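Local coordinates for protein tRNA (cytosine(38)-C(5))-methyltransferase (Schizosaccharomyces pombe, PDB 6FDF) that transfers a methyl group from S-adenosyl-L-methionine to C5 of cytosine 38 in the anticodon loop of tRNA(Asp) and, less efficiently, tRNA(Glu), at residues Gly153-Asn158 and Val318-Tyr323; Arg166-Gly171 and Cys239-Arg244; Tyr246-Gln251 and Met308-Gly313. All blocks are in the same frame, centred on the assembly; numbering follows the deposited sequence.

Contact 1: Gly153-Asn158 and Val318-Tyr323; sequences GILSPN and VKVVSY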
loop_
_atom_site.group_PDB
_atom_site.type_symbol
_atom_site.label_atom_id
_atom_site.label_comp_id
_atom_site.label_asym_id
_atom_site.label_seq_id
_atom_site.Cartn_x
_atom_site.Cartn_y
_atom_site.Cartn_z
ATOM N N GLY A 153 14.425 -1.498 -4.095
ATOM C CA GLY A 153 14.828 -1.317 -2.710
ATOM C C GLY A 153 13.662 -1.546 -1.775
ATOM O O GLY A 153 12.509 -1.671 -2.198
ATOM N N ILE A 154 13.989 -1.613 -0.484
ATOM C CA ILE A 154 13.005 -1.741 0.586
ATOM C C ILE A 154 12.916 -0.407 1.312
ATOM O O ILE A 154 13.940 0.153 1.726
ATOM C CB ILE A 154 13.381 -2.866 1.567
ATOM C CG1 ILE A 154 13.703 -4.156 0.816
ATOM C CG2 ILE A 154 12.273 -3.083 2.595
ATOM C CD1 ILE A 154 12.510 -4.798 0.180
ATOM N N LEU A 155 11.693 0.092 1.479
ATOM C CA LEU A 155 11.453 1.377 2.114
ATOM C C LEU A 155 10.272 1.248 3.065
ATOM O O LEU A 155 9.327 0.501 2.806
ATOM C CB LEU A 155 11.179 2.485 1.082
ATOM C CG LEU A 155 12.307 2.789 0.093
ATOM C CD1 LEU A 155 11.789 3.617 -1.078
ATOM C CD2 LEU A 155 13.446 3.514 0.803
ATOM N N SER A 156 10.334 1.990 4.166
ATOM C CA SER A 156 9.236 2.024 5.115
ATOM C C SER A 156 8.876 3.472 5.406
ATOM O O SER A 156 9.740 4.352 5.334
ATOM C CB SER A 156 9.628 1.307 6.420
ATOM O OG SER A 156 8.630 1.448 7.420
ATOM N N PRO A 157 7.612 3.752 5.742
ATOM C CA PRO A 157 7.229 5.148 6.013
ATOM C C PRO A 157 8.007 5.772 7.161
ATOM O O PRO A 157 8.210 6.993 7.174
ATOM C CB PRO A 157 5.726 5.047 6.316
ATOM C CG PRO A 157 5.286 3.799 5.608
ATOM C CD PRO A 157 6.442 2.850 5.721
ATOM N N ASN A 158 8.457 4.976 8.131
ATOM C CA ASN A 158 9.179 5.590 9.240
ATOM C C ASN A 158 10.589 6.027 8.856
ATOM O O ASN A 158 11.320 6.524 9.720
ATOM C CB ASN A 158 9.206 4.651 10.454
ATOM C CG ASN A 158 9.827 3.297 10.156
ATOM O OD1 ASN A 158 10.684 3.159 9.281
ATOM N ND2 ASN A 158 9.406 2.285 10.910
ATOM N N VAL A 318 0.712 6.113 0.489
ATOM C CA VAL A 318 0.552 7.079 -0.595
ATOM C C VAL A 318 1.703 8.078 -0.617
ATOM O O VAL A 318 2.156 8.502 -1.690
ATOM C CB VAL A 318 -0.809 7.787 -0.446
ATOM C CG1 VAL A 318 -0.937 8.940 -1.435
ATOM C CG2 VAL A 318 -1.948 6.788 -0.629
ATOM N N LYS A 319 2.181 8.482 0.564
ATOM C CA LYS A 319 3.287 9.436 0.647
ATOM C C LYS A 319 4.565 8.858 0.050
ATOM O O LYS A 319 5.191 9.480 -0.817
ATOM C CB LYS A 319 3.516 9.847 2.104
ATOM C CG LYS A 319 2.886 11.171 2.490
ATOM C CD LYS A 319 3.544 12.328 1.751
ATOM C CE LYS A 319 2.791 13.625 1.983
ATOM N NZ LYS A 319 3.228 14.680 1.036
ATOM N N VAL A 320 4.979 7.678 0.519
ATOM C CA VAL A 320 6.199 7.049 0.001
ATOM C C VAL A 320 6.124 6.877 -1.513
ATOM O O VAL A 320 7.071 7.203 -2.240
ATOM C CB VAL A 320 6.460 5.707 0.708
ATOM C CG1 VAL A 320 7.702 5.034 0.128
ATOM C CG2 VAL A 320 6.648 5.924 2.220
ATOM N N VAL A 321 4.992 6.383 -2.018
ATOM C CA VAL A 321 4.892 6.163 -3.457
ATOM C C VAL A 321 4.881 7.480 -4.228
ATOM O O VAL A 321 5.379 7.541 -5.362
ATOM C CB VAL A 321 3.657 5.292 -3.755
ATOM C CG1 VAL A 321 3.434 5.153 -5.250
ATOM C CG2 VAL A 321 3.860 3.924 -3.130
ATOM N N SER A 322 4.329 8.555 -3.647
ATOM C CA SER A 322 4.380 9.849 -4.328
ATOM C C SER A 322 5.824 10.276 -4.585
ATOM O O SER A 322 6.143 10.825 -5.647
ATOM C CB SER A 322 3.647 10.925 -3.520
ATOM O OG SER A 322 4.390 11.359 -2.385
ATOM N N TYR A 323 6.715 10.015 -3.626
ATOM C CA TYR A 323 8.128 10.321 -3.826
ATOM C C TYR A 323 8.743 9.444 -4.913
ATOM O O TYR A 323 9.515 9.933 -5.747
ATOM C CB TYR A 323 8.902 10.137 -2.520
ATOM C CG TYR A 323 8.453 10.968 -1.348
ATOM C CD1 TYR A 323 7.979 12.261 -1.516
ATOM C CD2 TYR A 323 8.515 10.452 -0.061
ATOM C CE1 TYR A 323 7.583 13.022 -0.421
ATOM C CE2 TYR A 323 8.118 11.196 1.030
ATOM C CZ TYR A 323 7.651 12.477 0.847
ATOM O OH TYR A 323 7.260 13.211 1.946
#
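V320, on the first turn of helix 318-328, meets the end of an edge strand through both its methyl groups. CG2 packs against P157, with V320 CG2 3.9 Å from P157 CA and 4.2 Å from P157 CG, so this methyl lies against the base and the far corner of the proline ring. The other branch, anti to the backbone N (chi1 178°), reaches toward the strand, where V320 CG1 stands 4.4 Å from L155 CB. The valine therefore spans the two residues on either side of S156, whose own side chain starts away from the helix. No hydrogen bond joins the two segments; the contact is small, apolar and buried. Behind it, polar groups fix each backbone: S156 OG is bonded to R166 N and S156 N to Q159 OE1, while on the helix V320 N is held by N317 OD1. Within the same turn, S322 OG donates to K319 O at 2.6 Å. Y170 of strand 168-175 touches both L155 and V320, filling in beside the contact. Helix 318-328 thus packs over the edge strand 148-155 and its neighbour 168-175 in the Rossmann-like sheet, and through V318, V321 and S322 it also meets helix 22-29.

Contact 2: Arg166-Gly171 and Cys239-Arg244; sequences RSRWYG and CCCFTR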
loop_
_atom_site.group_PDB
_atom_site.type_symbol
_atom_site.label_atom_id
_atom_site.label_comp_id
_atom_site.label_asym_id
_atom_site.label_seq_id
_atom_site.Cartn_x
_atom_site.Cartn_y
_atom_site.Cartn_z
ATOM N N ARG A 166 5.799 0.006 7.726
ATOM C CA ARG A 166 5.192 -0.706 6.609
ATOM C C ARG A 166 6.255 -0.947 5.547
ATOM O O ARG A 166 6.235 -0.323 4.480
ATOM C CB ARG A 166 3.997 0.081 6.056
ATOM C CG ARG A 166 3.062 -0.712 5.130
ATOM C CD ARG A 166 1.820 0.106 4.777
ATOM N NE ARG A 166 0.847 -0.675 4.007
ATOM C CZ ARG A 166 0.029 -1.577 4.543
ATOM N NH1 ARG A 166 0.057 -1.803 5.851
ATOM N NH2 ARG A 166 -0.822 -2.251 3.775
ATOM N N SER A 167 7.208 -1.825 5.847
ATOM C CA SER A 167 8.310 -2.075 4.928
ATOM C C SER A 167 7.784 -2.762 3.680
ATOM O O SER A 167 7.050 -3.754 3.763
ATOM C CB SER A 167 9.394 -2.924 5.593
ATOM O OG SER A 167 9.987 -2.219 6.669
ATOM N N ARG A 168 8.143 -2.221 2.522
ATOM C CA ARG A 168 7.694 -2.753 1.246
ATOM C C ARG A 168 8.843 -2.721 0.254
ATOM O O ARG A 168 9.720 -1.858 0.329
ATOM C CB ARG A 168 6.514 -1.951 0.686
ATOM C CG ARG A 168 5.260 -2.037 1.536
ATOM C CD ARG A 168 4.737 -3.464 1.497
ATOM N NE ARG A 168 3.398 -3.604 2.057
ATOM C CZ ARG A 168 3.135 -4.057 3.281
ATOM N NH1 ARG A 168 1.873 -4.171 3.684
ATOM N NH2 ARG A 168 4.126 -4.400 4.095
ATOM N N TRP A 169 8.821 -3.673 -0.675
ATOM C CA TRP A 169 9.726 -3.686 -1.814
ATOM C C TRP A 169 9.144 -2.842 -2.935
ATOM O O TRP A 169 7.930 -2.846 -3.159
ATOM C CB TRP A 169 9.940 -5.121 -2.300
ATOM C CG TRP A 169 10.828 -5.259 -3.504
ATOM C CD1 TRP A 169 12.179 -5.462 -3.508
ATOM C CD2 TRP A 169 10.420 -5.243 -4.880
ATOM N NE1 TRP A 169 12.640 -5.559 -4.801
ATOM C CE2 TRP A 169 11.582 -5.429 -5.661
ATOM C CE3 TRP A 169 9.187 -5.087 -5.525
ATOM C CZ2 TRP A 169 11.551 -5.460 -7.055
ATOM C CZ3 TRP A 169 9.156 -5.118 -6.915
ATOM C CH2 TRP A 169 10.331 -5.301 -7.662
ATOM N N TYR A 170 10.017 -2.118 -3.637
ATOM C CA TYR A 170 9.628 -1.322 -4.792
ATOM C C TYR A 170 10.580 -1.579 -5.946
ATOM O O TYR A 170 11.801 -1.615 -5.756
ATOM C CB TYR A 170 9.632 0.175 -4.481
ATOM C CG TYR A 170 8.703 0.566 -3.370
ATOM C CD1 TYR A 170 7.390 0.920 -3.632
ATOM C CD2 TYR A 170 9.156 0.624 -2.052
ATOM C CE1 TYR A 170 6.541 1.307 -2.612
ATOM C CE2 TYR A 170 8.314 0.999 -1.030
ATOM C CZ TYR A 170 7.008 1.341 -1.316
ATOM O OH TYR A 170 6.160 1.713 -0.301
ATOM N N GLY A 171 10.014 -1.759 -7.137
ATOM C CA GLY A 171 10.785 -1.800 -8.364
ATOM C C GLY A 171 10.396 -0.651 -9.271
ATOM O O GLY A 171 9.209 -0.457 -9.551
ATOM N N CYS A 239 4.184 2.996 15.110
ATOM C CA CYS A 239 3.233 1.943 15.427
ATOM C C CYS A 239 3.433 0.832 14.406
ATOM O O CYS A 239 4.117 1.007 13.394
ATOM C CB CYS A 239 1.782 2.455 15.433
ATOM S SG CYS A 239 1.135 3.117 13.870
ATOM N N CYS A 240 2.829 -0.317 14.685
ATOM C CA CYS A 240 3.142 -1.512 13.920
ATOM C C CYS A 240 2.363 -1.558 12.609
ATOM O O CYS A 240 1.445 -0.775 12.350
ATOM C CB CYS A 240 2.878 -2.762 14.755
ATOM S SG CYS A 240 4.110 -3.009 16.072
ATOM N N CYS A 241 2.757 -2.504 11.766
ATOM C CA CYS A 241 2.164 -2.623 10.445
ATOM C C CYS A 241 0.708 -3.068 10.546
ATOM O O CYS A 241 0.389 -4.021 11.264
ATOM C CB CYS A 241 2.983 -3.609 9.620
ATOM S SG CYS A 241 2.451 -3.764 7.935
ATOM N N PHE A 242 -0.173 -2.372 9.827
ATOM C CA PHE A 242 -1.580 -2.752 9.752
ATOM C C PHE A 242 -1.787 -3.826 8.693
ATOM O O PHE A 242 -1.235 -3.738 7.590
ATOM C CB PHE A 242 -2.453 -1.544 9.406
ATOM C CG PHE A 242 -2.499 -0.494 10.479
ATOM C CD1 PHE A 242 -3.224 -0.700 11.641
ATOM C CD2 PHE A 242 -1.837 0.717 10.308
ATOM C CE1 PHE A 242 -3.270 0.277 12.633
ATOM C CE2 PHE A 242 -1.886 1.695 11.282
ATOM C CZ PHE A 242 -2.601 1.474 12.452
ATOM N N THR A 243 -2.611 -4.823 9.015
ATOM C CA THR A 243 -2.946 -5.884 8.065
ATOM C C THR A 243 -4.454 -6.081 8.001
ATOM O O THR A 243 -5.224 -5.488 8.763
ATOM C CB THR A 243 -2.295 -7.221 8.438
ATOM O OG1 THR A 243 -3.018 -7.812 9.528
ATOM C CG2 THR A 243 -0.834 -7.039 8.827
ATOM N N ARG A 244 -4.855 -6.982 7.097
ATOM C CA ARG A 244 -6.246 -7.397 6.961
ATOM C C ARG A 244 -6.816 -7.997 8.241
ATOM O O ARG A 244 -8.040 -8.010 8.417
ATOM C CB ARG A 244 -6.343 -8.414 5.821
ATOM C CG ARG A 244 -7.744 -8.859 5.474
ATOM C CD ARG A 244 -7.720 -9.674 4.202
ATOM N NE ARG A 244 -9.053 -10.141 3.838
ATOM C CZ ARG A 244 -9.383 -10.551 2.621
ATOM N NH1 ARG A 244 -10.617 -10.962 2.376
ATOM N NH2 ARG A 244 -8.478 -10.542 1.651
HETATM O O HOH W 1 1.192 -0.294 8.165
HETATM O O HOH W 2 0.178 -5.414 5.829
#
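R166 and C241 bring the two backbones together, their CA atoms 5.2 Å apart, where the loop 239-244 passes the entrance to strand 168-175. No backbone-to-backbone hydrogen bond forms; the R166 side chain makes the link. With CG anti to the backbone N (chi1 -165°) and an extended chain, it sends R166 NH1 to F242 O at 2.9 Å, onto a lone pair in the carbonyl plane, with an N-H...O angle of 158°. A water bonded to the same NH1 also takes the N-H of F242, so both polar backbone atoms of that residue have partners. R166 NH2 turns to the carbonyls of G313 and S315. R168 lies across the group, R168 NH1 3.2 Å above the R166 guanidinium plane; a second water joins this NH1 to F242 O. C241 SG sits 3.7 Å from R166 NH1. With an alanine in place of R166, the carbonyls of F242 and G313 would probably lose their shared donor group and loop 239-244 its hydrogen bond to the segment leading into strand 168-175. The Arg-Ser-Arg sequence matches the Arg-X-Arg of motif VIII in C5-cytosine methyltransferases; the R168 side chain lies about 11 Å from that of the predicted catalytic C85.

Contact 3: Tyr246-Gln251 and Met308-Gly313; sequences YTHLVQ and MYRLLG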
loop_
_atom_site.group_PDB
_atom_site.type_symbol
_atom_site.label_atom_id
_atom_site.label_comp_id
_atom_site.label_asym_id
_atom_site.label_seq_id
_atom_site.Cartn_x
_atom_site.Cartn_y
_atom_site.Cartn_z
ATOM N N TYR A 246 -6.530 -6.764 11.233
ATOM C CA TYR A 246 -6.664 -5.758 12.277
ATOM C C TYR A 246 -8.107 -5.682 12.765
ATOM O O TYR A 246 -9.046 -5.648 11.963
ATOM C CB TYR A 246 -6.206 -4.392 11.761
ATOM C CG TYR A 246 -6.066 -3.361 12.865
ATOM C CD1 TYR A 246 -5.180 -3.559 13.911
ATOM C CD2 TYR A 246 -6.821 -2.190 12.854
ATOM C CE1 TYR A 246 -5.044 -2.619 14.925
ATOM C CE2 TYR A 246 -6.691 -1.242 13.857
ATOM C CZ TYR A 246 -5.801 -1.460 14.888
ATOM O OH TYR A 246 -5.662 -0.534 15.907
ATOM N N THR A 247 -8.268 -5.653 14.091
ATOM C CA THR A 247 -9.498 -5.715 14.904
ATOM C C THR A 247 -10.032 -7.143 15.012
ATOM O O THR A 247 -11.048 -7.352 15.695
ATOM C CB THR A 247 -10.637 -4.790 14.420
ATOM O OG1 THR A 247 -11.259 -5.316 13.234
ATOM C CG2 THR A 247 -10.114 -3.390 14.144
ATOM N N HIS A 248 -9.361 -8.135 14.425
ATOM C CA HIS A 248 -9.809 -9.524 14.496
ATOM C C HIS A 248 -8.730 -10.428 15.073
ATOM O O HIS A 248 -8.960 -11.085 16.093
ATOM C CB HIS A 248 -10.233 -10.014 13.103
ATOM C CG HIS A 248 -11.202 -9.103 12.418
ATOM N ND1 HIS A 248 -12.488 -8.909 12.875
ATOM C CD2 HIS A 248 -11.072 -8.328 11.316
ATOM C CE1 HIS A 248 -13.108 -8.051 12.085
ATOM N NE2 HIS A 248 -12.272 -7.684 11.130
ATOM N N LEU A 249 -7.559 -10.471 14.448
ATOM C CA LEU A 249 -6.402 -11.160 14.991
ATOM C C LEU A 249 -5.577 -10.159 15.784
ATOM O O LEU A 249 -5.483 -8.988 15.407
ATOM C CB LEU A 249 -5.560 -11.764 13.867
ATOM C CG LEU A 249 -6.231 -12.885 13.071
ATOM C CD1 LEU A 249 -5.330 -13.343 11.933
ATOM C CD2 LEU A 249 -6.561 -14.043 13.992
ATOM N N VAL A 250 -4.988 -10.621 16.885
ATOM C CA VAL A 250 -4.251 -9.732 17.781
ATOM C C VAL A 250 -2.816 -9.560 17.294
ATOM O O VAL A 250 -2.399 -8.455 16.933
ATOM C CB VAL A 250 -4.279 -10.259 19.228
ATOM C CG1 VAL A 250 -3.270 -9.506 20.120
ATOM C CG2 VAL A 250 -5.678 -10.164 19.805
ATOM N N GLN A 251 -2.056 -10.650 17.256
ATOM C CA GLN A 251 -0.617 -10.537 17.062
ATOM C C GLN A 251 -0.291 -10.239 15.606
ATOM O O GLN A 251 -0.819 -10.879 14.690
ATOM C CB GLN A 251 0.085 -11.816 17.520
ATOM C CG GLN A 251 1.602 -11.687 17.578
ATOM C CD GLN A 251 2.250 -12.771 18.414
ATOM O OE1 GLN A 251 2.607 -12.547 19.569
ATOM N NE2 GLN A 251 2.398 -13.955 17.837
ATOM N N MET A 308 -13.461 -1.422 5.209
ATOM C CA MET A 308 -12.395 -0.466 4.910
ATOM C C MET A 308 -11.079 -0.873 5.564
ATOM O O MET A 308 -10.011 -0.693 4.971
ATOM C CB MET A 308 -12.790 0.943 5.353
ATOM C CG MET A 308 -13.725 1.664 4.394
ATOM S SD MET A 308 -13.087 1.811 2.707
ATOM C CE MET A 308 -11.593 2.754 2.945
ATOM N N TYR A 309 -11.126 -1.391 6.799
ATOM C CA TYR A 309 -9.899 -1.890 7.418
ATOM C C TYR A 309 -9.233 -2.937 6.536
ATOM O O TYR A 309 -8.004 -2.975 6.420
ATOM C CB TYR A 309 -10.182 -2.504 8.789
ATOM C CG TYR A 309 -10.453 -1.567 9.941
ATOM C CD1 TYR A 309 -9.458 -0.731 10.433
ATOM C CD2 TYR A 309 -11.682 -1.575 10.592
ATOM C CE1 TYR A 309 -9.689 0.100 11.512
ATOM C CE2 TYR A 309 -11.925 -0.747 11.675
ATOM C CZ TYR A 309 -10.923 0.086 12.132
ATOM O OH TYR A 309 -11.148 0.907 13.216
ATOM N N ARG A 310 -10.034 -3.802 5.906
ATOM C CA ARG A 310 -9.450 -4.849 5.076
ATOM C C ARG A 310 -8.830 -4.266 3.818
ATOM O O ARG A 310 -7.753 -4.702 3.391
ATOM C CB ARG A 310 -10.514 -5.887 4.725
ATOM C CG ARG A 310 -11.197 -6.456 5.951
ATOM C CD ARG A 310 -12.195 -7.547 5.593
ATOM N NE ARG A 310 -12.866 -8.049 6.792
ATOM C CZ ARG A 310 -14.181 -8.029 6.980
ATOM N NH1 ARG A 310 -14.985 -7.570 6.030
ATOM N NH2 ARG A 310 -14.697 -8.502 8.108
ATOM N N LEU A 311 -9.502 -3.287 3.205
ATOM C CA LEU A 311 -8.972 -2.660 2.001
ATOM C C LEU A 311 -7.723 -1.852 2.322
ATOM O O LEU A 311 -6.751 -1.865 1.560
ATOM C CB LEU A 311 -10.042 -1.771 1.364
ATOM C CG LEU A 311 -11.288 -2.490 0.842
ATOM C CD1 LEU A 311 -12.335 -1.496 0.338
ATOM C CD2 LEU A 311 -10.893 -3.472 -0.254
ATOM N N LEU A 312 -7.739 -1.128 3.443
ATOM C CA LEU A 312 -6.574 -0.347 3.845
ATOM C C LEU A 312 -5.398 -1.249 4.198
ATOM O O LEU A 312 -4.242 -0.920 3.904
ATOM C CB LEU A 312 -6.943 0.560 5.021
ATOM C CG LEU A 312 -7.787 1.773 4.622
ATOM C CD1 LEU A 312 -8.450 2.430 5.842
ATOM C CD2 LEU A 312 -6.930 2.786 3.859
ATOM N N GLY A 313 -5.680 -2.399 4.810
ATOM C CA GLY A 313 -4.633 -3.333 5.191
ATOM C C GLY A 313 -3.801 -3.817 4.023
ATOM O O GLY A 313 -2.655 -4.235 4.223
#
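Y246 and T247 both approach one face of Y309, in an aromatic cluster that F242 and Y280 extend edge-to-face at Y246, between a loop and helix 305-313, which leads into the Gly-Asn-Ser sequence of motif X in C5-cytosine methyltransferases. The tyrosines make an offset edge-to-face pair, with ring centroids 5.8 Å apart and planes at 65°. The edge belongs to Y246, whose CD2 comes 3.9 Å from Y309 CD1, with CE2 alongside. T247 adds a CH-pi contact: its CG2 stands 4.1 Å from the Y309 ring centroid and 14° off the normal, nearest to CE2 and CZ. Two consecutive loop residues thus meet the same side of one helix ring. Both phenol ends are bonded outside the contact, Y309 OH to F281 O and Y246 OH to S255 O and F281 N, which probably limits how far each ring can slide. Farther out, H248 and R310 cross at about a right angle with their flat groups only 20° from parallel; H248 NE2 lies 4.0 Å from R310 NH2, without a hydrogen bond. T247 OG1, placed between backbone N and carbonyl carbon, donates to an in-plane lone pair of Y246 O at 2.6 Å.

Overall arrangement
The contacts form a chain across the methyltransferase. Contacts 1 and 2, with centres about 10 Å apart, share neighbouring antiparallel strands 148-155 and 168-175 of the main mixed sheet, which are bonded directly. The centre of contact 3 lies about 13 Å from that of contact 2 and about 21 Å from that of contact 1; R166 bridges the former gap by its bond to G313 O. Along the sequence, contact 1 encloses the other two, which follow one another. The C-terminal helices are thereby tied back to the sheet and to the loop between strands 231-232 and 256-258, within about 8 to 11 Å of the bound S-adenosyl-L-homocysteine, measured from the side chains of R166, R310 and V320.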